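Local coordinates for protein arylesterase (Sulfolobus solfataricus, PDB 5L2P) that hydrolyses aromatic esters, p-nitrophenyl esters of fatty acids and aryl dialkyl phosphates such as paraoxon, acting as a serine esterase of broad specificity, at residues D128-I133 / N172-T177; P63-S68 / G89-E94; T73-V78 / K147-T152. One frame throughout, in Å; residues are numbered along the deposited sequence.

Contact 1: residues D128-I133 / N172-T177; sequences DCFNAI and NKLKLT
Phe130 and Ile133, one helical turn apart on helix 124-138, meet Asn172, Leu174 and Leu176 of the loop that leads from helix 157-171 to the next strand. Phe130 is best followed outward from CB. CG anti to the backbone N (chi1 175°) swings the ring toward the loop, where CE1, CZ and CE2 do the touching. CE1 lies 4.2 Å from Leu174 CD1, the two side chains arriving from opposite directions. At the tip, CZ is 3.6 Å from Asn172 ND2, and the neighbouring CE2 stands at 4.0 Å from that same ND2. Ring and amide are inclined at 34° to one another, an oblique approach rather than a stack. The amide nitrogen has its polar partner in the carbonyl O of Leu168, a bond that holds the asparagine beside the ring.

Ile133 completes the apolar patch with a single methyl. Its CG2 sits 3.8 Å from Leu174 CD2 and 3.9 Å from Leu176 CD2; the isoleucine and Leu176 side chains cross at about a right angle. Leu174 thus offers one methyl to the ring and the other to the isoleucine. A Schellman motif with Lys173 as its C-prime residue (positive phi) closes the preceding helix, Leu174 N bonding back to Ala169 O, and the chain then runs on extended to Leu176.

The arrangement is that of two neighbouring helices of an alpha/beta hydrolase, joined partly through the loop of one. Phe130 also rests on Leu168 and Ile133 on Thr165, both of helix 157-171, while Ile133 reaches Met79 and Phe81 on strand 77-81, which places the contact where helix 124-138 lies against both its helical neighbour and the central sheet.

Contact 2: residues P63-S68 / G89-E94; sequences PIRIYS and GSIETE
Arg65 NH2 and Glu92 OE2 form a salt bridge of 2.8 Å, tying strand 61-68 of the alpha/beta hydrolase sheet to the loop that runs from strand 77-81 to helix 95-105. The guanidinium and carboxylate planes are 68° apart, and the acid and the base do not pair flat; one oxygen meets one nitrogen obliquely. Arg65 NH1 has a second acid, Asp52 on the adjoining strand. A leucine here would probably leave Glu92 and Asp52 without the positive charge they share, and take away the guanidinium edge that lies against Ile91 CG2.

The isoleucine is the apolar half of the contact. The arginine chain, extended to CD and bent at chi3 (-57°), passes Ile91 with CG2 at the guanidinium edge and also 3.7 Å from Arg65 CB. Tyr67 OH, hydrogen-bonded to Asp95 OD1, lies 3.7 Å from Ile91 CG2. Within the loop, Thr93 OG1 donates to Ser90 O (2.7 Å), and Glu94 OE2 accepts a hydrogen bond from Gly83 N, part of the motif assigned by similarity to the oxyanion hole. The other branch of Ile91 reaches the strand backbone, its CD1 resting 3.8 Å from Pro63 O and 4.0 Å from Ile64 CA.

Contact 3: residues T73-V78 / K147-T152; sequences TNNGLV and KDKIAT
Leu77 and Ile150 lie side by side on one face of the central sheet, pointing the same way, with Leu77 CD2 4.1 Å from Ile150 CG2. On the other face Val78 and Ala151 form the next pair, more loosely matched at 4.5 Å between Val78 CG2 and Ala151 CB. Side chains alternate between the faces as in any beta strand; that strand 77-81 and strand 150-155 of this alpha/beta hydrolase sheet run parallel and in register puts Leu77 beside Ile150 and Val78 beside Ala151. The leucine-isoleucine face is turned to helix 124-138, where Leu77 touches Ala136; the valine-alanine face is turned to Phe305 of helix 287-305.

Backbone bonds fix the register. Leu77 bonds through both its N and its O: N donates to Lys149 O (2.9 Å), and O accepts from Ala151 N (2.7 Å) in a bond that is almost straight, 176° at the hydrogen.

Ahead of the paired strands, Lys149 crosses Asn75 obliquely. Its chain, with CB 3.9 Å from Gly76 CA, is extended as far as CE, then bent at chi4 (-57°), which turns NZ to the carbonyl O of Phe305. Asn75 OD1 lies beside Lys149 CD and CE, against the methylenes, while the ammonium group is engaged with that carbonyl. The residue before Asn75 makes an Asx turn: Asn74 OD1 accepts from Gly76 N at 2.9 Å, the donor lying in the carbonyl plane on a lone pair.

The two strands run on toward His82, of the motif assigned by similarity to the oxyanion hole, and Ser156, the inferred nucleophile. Along the contact itself the chemistry changes: polar side chains shape the entrance to the strands, while backbone bonds and aliphatic pairs take over within the sheet.

How the contacts relate
As a worked example of the alpha/beta hydrolase fold, the three contacts show how chemistry follows place. Contacts 1 and 3 are buried; contact 2 is only partly so, and it alone relies on a salt bridge. Contact 3 joins strands within the sheet by backbone bonds, contact 1 packs a helix against a loop through aliphatic and aromatic groups, and contact 2 fastens a loop to the face of a strand. Contacts 1 and 3 adjoin: Thr177 N lies 2.9 Å from Ile150 O in a probable hydrogen bond, and helix 124-138 of contact 1 covers the face bearing Leu77 and Ile150. Contact 2 touches neither, but its strand 61-68 shares the sheet with strand 77-81.

Contact 1: residues D128-I133 / N172-T177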
ATOM      1  N   ASP A 128     -34.187   4.083  14.300  1.00 58.24           N
ATOM      2  CA  ASP A 128     -34.794   5.356  13.907  1.00 60.33           C
ATOM      3  C   ASP A 128     -34.704   5.551  12.405  1.00 57.78           C
ATOM      4  O   ASP A 128     -35.671   5.999  11.775  1.00 57.25           O
ATOM      5  CB  ASP A 128     -34.124   6.573  14.598  1.00 63.29           C
ATOM      6  CG  ASP A 128     -34.598   6.784  16.029  1.00 64.85           C
ATOM      7  OD1 ASP A 128     -35.444   6.019  16.528  1.00 68.08           O
ATOM      8  OD2 ASP A 128     -34.076   7.700  16.679  1.00 64.67           O
ATOM      9  N   CYS A 129     -33.533   5.228  11.836  1.00 56.11           N
ATOM     10  CA  CYS A 129     -33.329   5.399  10.410  1.00 53.51           C
ATOM     11  C   CYS A 129     -34.164   4.394   9.639  1.00 52.38           C
ATOM     12  O   CYS A 129     -34.720   4.731   8.595  1.00 53.31           O
ATOM     13  CB  CYS A 129     -31.862   5.266  10.058  1.00 56.63           C
ATOM     14  SG  CYS A 129     -30.788   6.633  10.602  1.00 56.22           S
ATOM     15  N   PHE A 130     -34.289   3.175  10.159  1.00 53.66           N
ATOM     16  CA  PHE A 130     -35.024   2.130   9.444  1.00 56.01           C
ATOM     17  C   PHE A 130     -36.504   2.438   9.455  1.00 56.23           C
ATOM     18  O   PHE A 130     -37.161   2.306   8.421  1.00 57.79           O
ATOM     19  CB  PHE A 130     -34.735   0.742  10.027  1.00 57.73           C
ATOM     20  CG  PHE A 130     -35.556  -0.362   9.423  1.00 58.03           C
ATOM     21  CD1 PHE A 130     -35.297  -0.804   8.136  1.00 57.62           C
ATOM     22  CD2 PHE A 130     -36.574  -0.989  10.161  1.00 58.05           C
ATOM     23  CE1 PHE A 130     -36.024  -1.858   7.584  1.00 60.09           C
ATOM     24  CE2 PHE A 130     -37.315  -2.033   9.608  1.00 60.79           C
ATOM     25  CZ  PHE A 130     -37.049  -2.467   8.316  1.00 60.81           C
ATOM     26  N   ASN A 131     -37.036   2.850  10.607  1.00 58.84           N
ATOM     27  CA  ASN A 131     -38.452   3.301  10.710  1.00 59.82           C
ATOM     28  C   ASN A 131     -38.785   4.473   9.801  1.00 58.78           C
ATOM     29  O   ASN A 131     -39.894   4.557   9.288  1.00 58.52           O
ATOM     30  CB  ASN A 131     -38.864   3.639  12.160  1.00 61.19           C
ATOM     31  CG  ASN A 131     -38.918   2.396  13.047  1.00 64.27           C
ATOM     32  OD1 ASN A 131     -39.119   1.267  12.568  1.00 67.51           O
ATOM     33  ND2 ASN A 131     -38.697   2.590  14.341  1.00 65.20           N
ATOM     34  N   ALA A 132     -37.833   5.380   9.599  1.00 57.61           N
ATOM     35  CA  ALA A 132     -38.019   6.475   8.628  1.00 56.78           C
ATOM     36  C   ALA A 132     -38.135   5.944   7.168  1.00 56.20           C
ATOM     37  O   ALA A 132     -38.900   6.480   6.383  1.00 55.42           O
ATOM     38  CB  ALA A 132     -36.903   7.484   8.765  1.00 55.42           C
ATOM     39  N   ILE A 133     -37.403   4.889   6.824  1.00 54.31           N
ATOM     40  CA  ILE A 133     -37.527   4.254   5.487  1.00 54.27           C
ATOM     41  C   ILE A 133     -38.889   3.586   5.328  1.00 53.42           C
ATOM     42  O   ILE A 133     -39.537   3.730   4.293  1.00 49.52           O
ATOM     43  CB  ILE A 133     -36.434   3.186   5.240  1.00 55.50           C
ATOM     44  CG1 ILE A 133     -35.048   3.805   5.240  1.00 54.36           C
ATOM     45  CG2 ILE A 133     -36.652   2.407   3.926  1.00 57.80           C
ATOM     46  CD1 ILE A 133     -33.969   2.748   5.272  1.00 58.14           C
ATOM     47  N   ASN A 172     -36.266  -7.989   6.854  1.00 67.83           N
ATOM     48  CA  ASN A 172     -37.694  -7.688   6.798  1.00 68.85           C
ATOM     49  C   ASN A 172     -38.256  -7.697   5.388  1.00 70.55           C
ATOM     50  O   ASN A 172     -39.393  -7.298   5.188  1.00 72.21           O
ATOM     51  CB  ASN A 172     -37.933  -6.334   7.467  1.00 66.80           C
ATOM     52  CG  ASN A 172     -37.672  -6.395   8.933  1.00 65.85           C
ATOM     53  OD1 ASN A 172     -38.485  -6.912   9.673  1.00 69.60           O
ATOM     54  ND2 ASN A 172     -36.529  -5.915   9.357  1.00 64.61           N
ATOM     55  N   LYS A 173     -37.452  -8.138   4.424  1.00 70.92           N
ATOM     56  CA  LYS A 173     -37.851  -8.206   3.018  1.00 74.20           C
ATOM     57  C   LYS A 173     -38.358  -6.862   2.465  1.00 72.45           C
ATOM     58  O   LYS A 173     -39.260  -6.814   1.626  1.00 73.77           O
ATOM     59  CB  LYS A 173     -38.898  -9.299   2.824  1.00 77.61           C
ATOM     60  CG  LYS A 173     -38.548 -10.598   3.533  1.00 80.23           C
ATOM     61  CD  LYS A 173     -39.640 -11.638   3.326  1.00 87.82           C
ATOM     62  CE  LYS A 173     -41.005 -11.212   3.881  1.00 88.49           C
ATOM     63  NZ  LYS A 173     -41.949 -12.354   3.880  1.00 88.91           N
ATOM     64  N   LEU A 174     -37.752  -5.778   2.934  1.00 69.95           N
ATOM     65  CA  LEU A 174     -38.017  -4.450   2.406  1.00 68.18           C
ATOM     66  C   LEU A 174     -37.003  -4.189   1.284  1.00 65.91           C
ATOM     67  O   LEU A 174     -35.790  -4.272   1.496  1.00 64.00           O
ATOM     68  CB  LEU A 174     -37.889  -3.415   3.533  1.00 68.39           C
ATOM     69  CG  LEU A 174     -38.240  -1.947   3.217  1.00 70.08           C
ATOM     70  CD1 LEU A 174     -38.736  -1.232   4.470  1.00 69.84           C
ATOM     71  CD2 LEU A 174     -37.081  -1.144   2.645  1.00 70.51           C
ATOM     72  N   LYS A 175     -37.493  -3.882   0.098  1.00 68.04           N
ATOM     73  CA  LYS A 175     -36.604  -3.673  -1.038  1.00 71.39           C
ATOM     74  C   LYS A 175     -36.095  -2.243  -1.095  1.00 69.69           C
ATOM     75  O   LYS A 175     -36.858  -1.287  -0.969  1.00 73.06           O
ATOM     76  CB  LYS A 175     -37.281  -4.024  -2.366  1.00 74.02           C
ATOM     77  CG  LYS A 175     -36.285  -4.119  -3.511  1.00 76.12           C
ATOM     78  CD  LYS A 175     -36.831  -3.570  -4.828  1.00 79.85           C
ATOM     79  CE  LYS A 175     -35.700  -3.355  -5.821  1.00 81.91           C
ATOM     80  NZ  LYS A 175     -36.151  -2.668  -7.055  1.00 84.38           N
ATOM     81  N   LEU A 176     -34.787  -2.115  -1.282  1.00 65.48           N
ATOM     82  CA  LEU A 176     -34.143  -0.843  -1.538  1.00 62.46           C
ATOM     83  C   LEU A 176     -33.469  -0.995  -2.865  1.00 60.93           C
ATOM     84  O   LEU A 176     -32.894  -2.013  -3.135  1.00 62.80           O
ATOM     85  CB  LEU A 176     -33.088  -0.528  -0.470  1.00 59.61           C
ATOM     86  CG  LEU A 176     -33.653  -0.348   0.933  1.00 59.30           C
ATOM     87  CD1 LEU A 176     -32.557  -0.250   1.967  1.00 58.15           C
ATOM     88  CD2 LEU A 176     -34.520   0.885   1.008  1.00 60.63           C
ATOM     89  N   THR A 177     -33.532   0.035  -3.688  1.00 62.33           N
ATOM     90  CA  THR A 177     -32.939  -0.056  -5.008  1.00 61.81           C
ATOM     91  C   THR A 177     -31.434   0.136  -4.970  1.00 56.59           C
ATOM     92  O   THR A 177     -30.725  -0.427  -5.804  1.00 59.03           O
ATOM     93  CB  THR A 177     -33.619   0.903  -6.023  1.00 65.47           C
ATOM     94  OG1 THR A 177     -33.081   0.674  -7.328  1.00 68.43           O
ATOM     95  CG2 THR A 177     -33.392   2.346  -5.663  1.00 65.30           C
TER

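Contact 2: residues P63-S68 / G89-E94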
ATOM      1  N   PRO A  63     -37.847  13.950  13.793  1.00 50.60           N
ATOM      2  CA  PRO A  63     -37.904  15.051  12.824  1.00 50.08           C
ATOM      3  C   PRO A  63     -37.275  14.657  11.472  1.00 48.99           C
ATOM      4  O   PRO A  63     -36.262  13.986  11.441  1.00 47.06           O
ATOM      5  CB  PRO A  63     -37.095  16.186  13.492  1.00 48.89           C
ATOM      6  CG  PRO A  63     -36.856  15.738  14.880  1.00 49.91           C
ATOM      7  CD  PRO A  63     -36.922  14.232  14.898  1.00 49.61           C
ATOM      8  N   ILE A  64     -37.892  15.094  10.383  1.00 49.63           N
ATOM      9  CA  ILE A  64     -37.340  14.943   9.063  1.00 50.14           C
ATOM     10  C   ILE A  64     -37.465  16.229   8.265  1.00 50.24           C
ATOM     11  O   ILE A  64     -38.238  17.100   8.613  1.00 48.45           O
ATOM     12  CB  ILE A  64     -38.029  13.790   8.282  1.00 50.73           C
ATOM     13  CG1 ILE A  64     -39.519  14.028   8.174  1.00 51.91           C
ATOM     14  CG2 ILE A  64     -37.785  12.467   8.985  1.00 51.28           C
ATOM     15  CD1 ILE A  64     -40.186  13.060   7.196  1.00 52.29           C
ATOM     16  N   ARG A  65     -36.666  16.337   7.199  1.00 50.66           N
ATOM     17  CA  ARG A  65     -36.803  17.427   6.249  1.00 49.40           C
ATOM     18  C   ARG A  65     -36.923  16.805   4.852  1.00 49.98           C
ATOM     19  O   ARG A  65     -36.103  15.996   4.450  1.00 48.03           O
ATOM     20  CB  ARG A  65     -35.606  18.356   6.317  1.00 50.87           C
ATOM     21  CG  ARG A  65     -35.815  19.663   5.523  1.00 52.94           C
ATOM     22  CD  ARG A  65     -34.601  20.613   5.534  1.00 53.95           C
ATOM     23  NE  ARG A  65     -34.137  21.018   6.850  1.00 55.97           N
ATOM     24  CZ  ARG A  65     -34.606  22.039   7.529  1.00 59.94           C
ATOM     25  NH1 ARG A  65     -35.566  22.787   7.017  1.00 64.85           N
ATOM     26  NH2 ARG A  65     -34.106  22.306   8.721  1.00 60.33           N
ATOM     27  N   ILE A  66     -37.962  17.191   4.123  1.00 50.66           N
ATOM     28  CA  ILE A  66     -38.183  16.745   2.760  1.00 50.34           C
ATOM     29  C   ILE A  66     -37.696  17.813   1.783  1.00 50.43           C
ATOM     30  O   ILE A  66     -38.171  18.970   1.845  1.00 47.17           O
ATOM     31  CB  ILE A  66     -39.674  16.551   2.421  1.00 52.48           C
ATOM     32  CG1 ILE A  66     -40.471  15.889   3.565  1.00 54.85           C
ATOM     33  CG2 ILE A  66     -39.808  15.761   1.122  1.00 51.48           C
ATOM     34  CD1 ILE A  66     -39.794  14.661   4.177  1.00 57.02           C
ATOM     35  N   TYR A  67     -36.774  17.412   0.880  1.00 51.00           N
ATOM     36  CA  TYR A  67     -36.260  18.316  -0.152  1.00 51.78           C
ATOM     37  C   TYR A  67     -36.870  17.996  -1.490  1.00 51.90           C
ATOM     38  O   TYR A  67     -36.825  16.867  -1.910  1.00 53.51           O
ATOM     39  CB  TYR A  67     -34.757  18.210  -0.266  1.00 51.05           C
ATOM     40  CG  TYR A  67     -33.988  18.528   0.984  1.00 51.55           C
ATOM     41  CD1 TYR A  67     -33.876  17.614   2.025  1.00 53.61           C
ATOM     42  CD2 TYR A  67     -33.345  19.719   1.124  1.00 51.17           C
ATOM     43  CE1 TYR A  67     -33.148  17.924   3.175  1.00 52.46           C
ATOM     44  CE2 TYR A  67     -32.650  20.042   2.271  1.00 51.59           C
ATOM     45  CZ  TYR A  67     -32.546  19.130   3.283  1.00 51.35           C
ATOM     46  OH  TYR A  67     -31.803  19.389   4.397  1.00 52.35           O
ATOM     47  N   SER A  68     -37.425  19.001  -2.161  1.00 52.67           N
ATOM     48  CA  SER A  68     -37.881  18.848  -3.525  1.00 53.55           C
ATOM     49  C   SER A  68     -36.912  19.555  -4.440  1.00 54.04           C
ATOM     50  O   SER A  68     -36.557  20.683  -4.160  1.00 52.59           O
ATOM     51  CB  SER A  68     -39.241  19.476  -3.711  1.00 56.46           C
ATOM     52  OG  SER A  68     -40.161  18.945  -2.805  1.00 59.89           O
ATOM     53  N   GLY A  89     -24.032  16.148  14.908  1.00 61.27           N
ATOM     54  CA  GLY A  89     -24.566  16.335  13.571  1.00 54.38           C
ATOM     55  C   GLY A  89     -26.083  16.364  13.568  1.00 52.97           C
ATOM     56  O   GLY A  89     -26.746  16.032  14.561  1.00 50.97           O
ATOM     57  N   SER A  90     -26.637  16.735  12.424  1.00 51.04           N
ATOM     58  CA  SER A  90     -28.084  16.835  12.281  1.00 53.89           C
ATOM     59  C   SER A  90     -28.452  17.017  10.809  1.00 54.75           C
ATOM     60  O   SER A  90     -27.579  16.999   9.932  1.00 58.44           O
ATOM     61  CB  SER A  90     -28.644  18.044  13.096  1.00 52.98           C
ATOM     62  OG  SER A  90     -28.187  19.264  12.555  1.00 53.97           O
ATOM     63  N   ILE A  91     -29.741  17.227  10.554  1.00 53.53           N
ATOM     64  CA  ILE A  91     -30.225  17.678   9.269  1.00 54.84           C
ATOM     65  C   ILE A  91     -29.583  19.003   8.833  1.00 59.89           C
ATOM     66  O   ILE A  91     -29.278  19.178   7.662  1.00 63.46           O
ATOM     67  CB  ILE A  91     -31.750  17.844   9.296  1.00 57.24           C
ATOM     68  CG1 ILE A  91     -32.410  16.481   9.482  1.00 59.03           C
ATOM     69  CG2 ILE A  91     -32.264  18.429   7.983  1.00 59.06           C
ATOM     70  CD1 ILE A  91     -33.830  16.557   9.991  1.00 61.68           C
ATOM     71  N   GLU A  92     -29.357  19.920   9.772  1.00 62.85           N
ATOM     72  CA  GLU A  92     -28.754  21.209   9.428  1.00 64.90           C
ATOM     73  C   GLU A  92     -27.293  21.078   8.989  1.00 62.05           C
ATOM     74  O   GLU A  92     -26.811  21.798   8.121  1.00 59.89           O
ATOM     75  CB  GLU A  92     -28.842  22.159  10.640  1.00 69.68           C
ATOM     76  CG  GLU A  92     -30.270  22.521  11.012  1.00 72.85           C
ATOM     77  CD  GLU A  92     -30.946  23.485  10.011  1.00 80.39           C
ATOM     78  OE1 GLU A  92     -30.274  23.988   9.065  1.00 83.02           O
ATOM     79  OE2 GLU A  92     -32.171  23.739  10.152  1.00 81.76           O
ATOM     80  N   THR A  93     -26.577  20.169   9.626  1.00 63.52           N
ATOM     81  CA  THR A  93     -25.134  20.026   9.366  1.00 65.49           C
ATOM     82  C   THR A  93     -24.822  19.468   7.971  1.00 64.68           C
ATOM     83  O   THR A  93     -23.789  19.806   7.405  1.00 70.58           O
ATOM     84  CB  THR A  93     -24.442  19.135  10.420  1.00 64.20           C
ATOM     85  OG1 THR A  93     -25.005  17.823  10.370  1.00 60.34           O
ATOM     86  CG2 THR A  93     -24.585  19.747  11.817  1.00 66.14           C
ATOM     87  N   GLU A  94     -25.712  18.634   7.445  1.00 61.70           N
ATOM     88  CA  GLU A  94     -25.587  18.134   6.101  1.00 62.63           C
ATOM     89  C   GLU A  94     -26.707  18.622   5.172  1.00 59.13           C
ATOM     90  O   GLU A  94     -27.012  18.000   4.148  1.00 63.06           O
ATOM     91  CB  GLU A  94     -25.506  16.594   6.142  1.00 69.79           C
ATOM     92  CG  GLU A  94     -24.148  16.131   6.653  1.00 73.32           C
ATOM     93  CD  GLU A  94     -23.954  14.619   6.651  1.00 74.52           C
ATOM     94  OE1 GLU A  94     -24.598  13.897   5.840  1.00 81.23           O
ATOM     95  OE2 GLU A  94     -23.142  14.146   7.481  1.00 72.30           O
TER

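Contact 3: residues T73-V78 / K147-T152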
ATOM      1  N   THR A  73     -37.417  15.079 -12.317  1.00 62.75           N
ATOM      2  CA  THR A  73     -37.558  14.301 -13.546  1.00 62.08           C
ATOM      3  C   THR A  73     -37.714  12.791 -13.305  1.00 65.25           C
ATOM      4  O   THR A  73     -37.777  12.026 -14.282  1.00 63.43           O
ATOM      5  CB  THR A  73     -36.340  14.475 -14.447  1.00 60.91           C
ATOM      6  OG1 THR A  73     -35.168  14.069 -13.727  1.00 60.41           O
ATOM      7  CG2 THR A  73     -36.197  15.902 -14.871  1.00 60.71           C
ATOM      8  N   ASN A  74     -37.761  12.355 -12.042  1.00 64.37           N
ATOM      9  CA  ASN A  74     -38.075  10.961 -11.755  1.00 62.17           C
ATOM     10  C   ASN A  74     -38.789  10.793 -10.415  1.00 60.36           C
ATOM     11  O   ASN A  74     -38.843  11.725  -9.600  1.00 57.91           O
ATOM     12  CB  ASN A  74     -36.820  10.094 -11.823  1.00 61.17           C
ATOM     13  CG  ASN A  74     -35.820  10.439 -10.759  1.00 61.84           C
ATOM     14  OD1 ASN A  74     -35.998  10.115  -9.588  1.00 64.88           O
ATOM     15  ND2 ASN A  74     -34.745  11.110 -11.156  1.00 62.53           N
ATOM     16  N   ASN A  75     -39.328   9.590 -10.203  1.00 60.98           N
ATOM     17  CA  ASN A  75     -40.076   9.284  -8.993  1.00 59.72           C
ATOM     18  C   ASN A  75     -39.259   8.490  -7.967  1.00 56.21           C
ATOM     19  O   ASN A  75     -39.821   7.777  -7.164  1.00 55.67           O
ATOM     20  CB  ASN A  75     -41.400   8.593  -9.329  1.00 62.68           C
ATOM     21  CG  ASN A  75     -41.219   7.335 -10.191  1.00 69.35           C
ATOM     22  OD1 ASN A  75     -40.112   6.993 -10.565  1.00 71.37           O
ATOM     23  ND2 ASN A  75     -42.315   6.654 -10.515  1.00 71.92           N
ATOM     24  N   GLY A  76     -37.946   8.668  -7.976  1.00 53.89           N
ATOM     25  CA  GLY A  76     -37.096   8.081  -6.975  1.00 53.85           C
ATOM     26  C   GLY A  76     -37.029   8.836  -5.677  1.00 53.72           C
ATOM     27  O   GLY A  76     -37.461   9.974  -5.595  1.00 55.34           O
ATOM     28  N   LEU A  77     -36.516   8.161  -4.649  1.00 53.26           N
ATOM     29  CA  LEU A  77     -36.393   8.722  -3.322  1.00 52.25           C
ATOM     30  C   LEU A  77     -35.071   8.338  -2.705  1.00 51.14           C
ATOM     31  O   LEU A  77     -34.675   7.195  -2.761  1.00 54.22           O
ATOM     32  CB  LEU A  77     -37.534   8.228  -2.437  1.00 54.88           C
ATOM     33  CG  LEU A  77     -37.440   8.557  -0.937  1.00 53.39           C
ATOM     34  CD1 LEU A  77     -37.647  10.035  -0.716  1.00 50.71           C
ATOM     35  CD2 LEU A  77     -38.385   7.705  -0.099  1.00 55.09           C
ATOM     36  N   VAL A  78     -34.397   9.313  -2.094  1.00 51.00           N
ATOM     37  CA  VAL A  78     -33.139   9.092  -1.413  1.00 49.65           C
ATOM     38  C   VAL A  78     -33.262   9.440   0.055  1.00 50.38           C
ATOM     39  O   VAL A  78     -33.542  10.580   0.391  1.00 49.76           O
ATOM     40  CB  VAL A  78     -32.024   9.928  -2.037  1.00 50.24           C
ATOM     41  CG1 VAL A  78     -30.708   9.759  -1.267  1.00 48.99           C
ATOM     42  CG2 VAL A  78     -31.843   9.562  -3.521  1.00 54.07           C
ATOM     43  N   LYS A 147     -42.348   2.987  -4.833  1.00 66.86           N
ATOM     44  CA  LYS A 147     -41.891   2.132  -3.755  1.00 67.43           C
ATOM     45  C   LYS A 147     -40.655   1.299  -4.097  1.00 66.18           C
ATOM     46  O   LYS A 147     -39.883   0.980  -3.199  1.00 64.22           O
ATOM     47  CB  LYS A 147     -43.007   1.201  -3.296  1.00 70.68           C
ATOM     48  CG  LYS A 147     -44.106   1.865  -2.479  1.00 74.03           C
ATOM     49  CD  LYS A 147     -45.187   0.843  -2.134  1.00 76.37           C
ATOM     50  CE  LYS A 147     -46.352   1.472  -1.405  1.00 79.72           C
ATOM     51  NZ  LYS A 147     -47.483   0.513  -1.252  1.00 82.77           N
ATOM     52  N   ASP A 148     -40.446   0.947  -5.360  1.00 71.35           N
ATOM     53  CA  ASP A 148     -39.241   0.158  -5.707  1.00 77.73           C
ATOM     54  C   ASP A 148     -38.058   1.036  -6.159  1.00 72.90           C
ATOM     55  O   ASP A 148     -37.063   0.509  -6.712  1.00 75.09           O
ATOM     56  CB  ASP A 148     -39.554  -0.981  -6.706  1.00 87.63           C
ATOM     57  CG  ASP A 148     -40.065  -0.471  -8.050  1.00 98.77           C
ATOM     58  OD1 ASP A 148     -39.287   0.205  -8.768  1.00106.93           O
ATOM     59  OD2 ASP A 148     -41.235  -0.771  -8.390  1.00108.00           O
ATOM     60  N   LYS A 149     -38.152   2.354  -5.920  1.00 63.86           N
ATOM     61  CA  LYS A 149     -37.052   3.276  -6.230  1.00 60.13           C
ATOM     62  C   LYS A 149     -36.593   4.077  -5.008  1.00 57.00           C
ATOM     63  O   LYS A 149     -36.332   5.264  -5.091  1.00 57.05           O
ATOM     64  CB  LYS A 149     -37.427   4.228  -7.355  1.00 60.06           C
ATOM     65  CG  LYS A 149     -37.658   3.584  -8.692  1.00 61.36           C
ATOM     66  CD  LYS A 149     -38.047   4.668  -9.693  1.00 64.79           C
ATOM     67  CE  LYS A 149     -38.413   4.173 -11.077  1.00 66.78           C
ATOM     68  NZ  LYS A 149     -37.310   3.396 -11.637  1.00 71.21           N
ATOM     69  N   ILE A 150     -36.463   3.401  -3.876  1.00 55.83           N
ATOM     70  CA  ILE A 150     -35.975   3.990  -2.641  1.00 51.97           C
ATOM     71  C   ILE A 150     -34.495   3.653  -2.425  1.00 51.48           C
ATOM     72  O   ILE A 150     -34.131   2.475  -2.314  1.00 51.91           O
ATOM     73  CB  ILE A 150     -36.809   3.515  -1.434  1.00 51.43           C
ATOM     74  CG1 ILE A 150     -38.295   3.822  -1.685  1.00 52.67           C
ATOM     75  CG2 ILE A 150     -36.298   4.169  -0.151  1.00 51.04           C
ATOM     76  CD1 ILE A 150     -39.238   3.376  -0.569  1.00 53.54           C
ATOM     77  N   ALA A 151     -33.644   4.683  -2.336  1.00 50.25           N
ATOM     78  CA  ALA A 151     -32.222   4.486  -2.068  1.00 48.34           C
ATOM     79  C   ALA A 151     -31.831   5.119  -0.730  1.00 49.42           C
ATOM     80  O   ALA A 151     -32.518   6.036  -0.244  1.00 49.76           O
ATOM     81  CB  ALA A 151     -31.401   5.122  -3.168  1.00 47.45           C
ATOM     82  N   THR A 152     -30.721   4.647  -0.142  1.00 46.42           N
ATOM     83  CA  THR A 152     -30.171   5.224   1.042  1.00 46.84           C
ATOM     84  C   THR A 152     -28.792   5.845   0.814  1.00 47.60           C
ATOM     85  O   THR A 152     -28.016   5.381  -0.013  1.00 50.50           O
ATOM     86  CB  THR A 152     -30.098   4.200   2.169  1.00 47.29           C
ATOM     87  OG1 THR A 152     -29.363   3.050   1.746  1.00 48.55           O
ATOM     88  CG2 THR A 152     -31.515   3.812   2.656  1.00 47.35           C
TER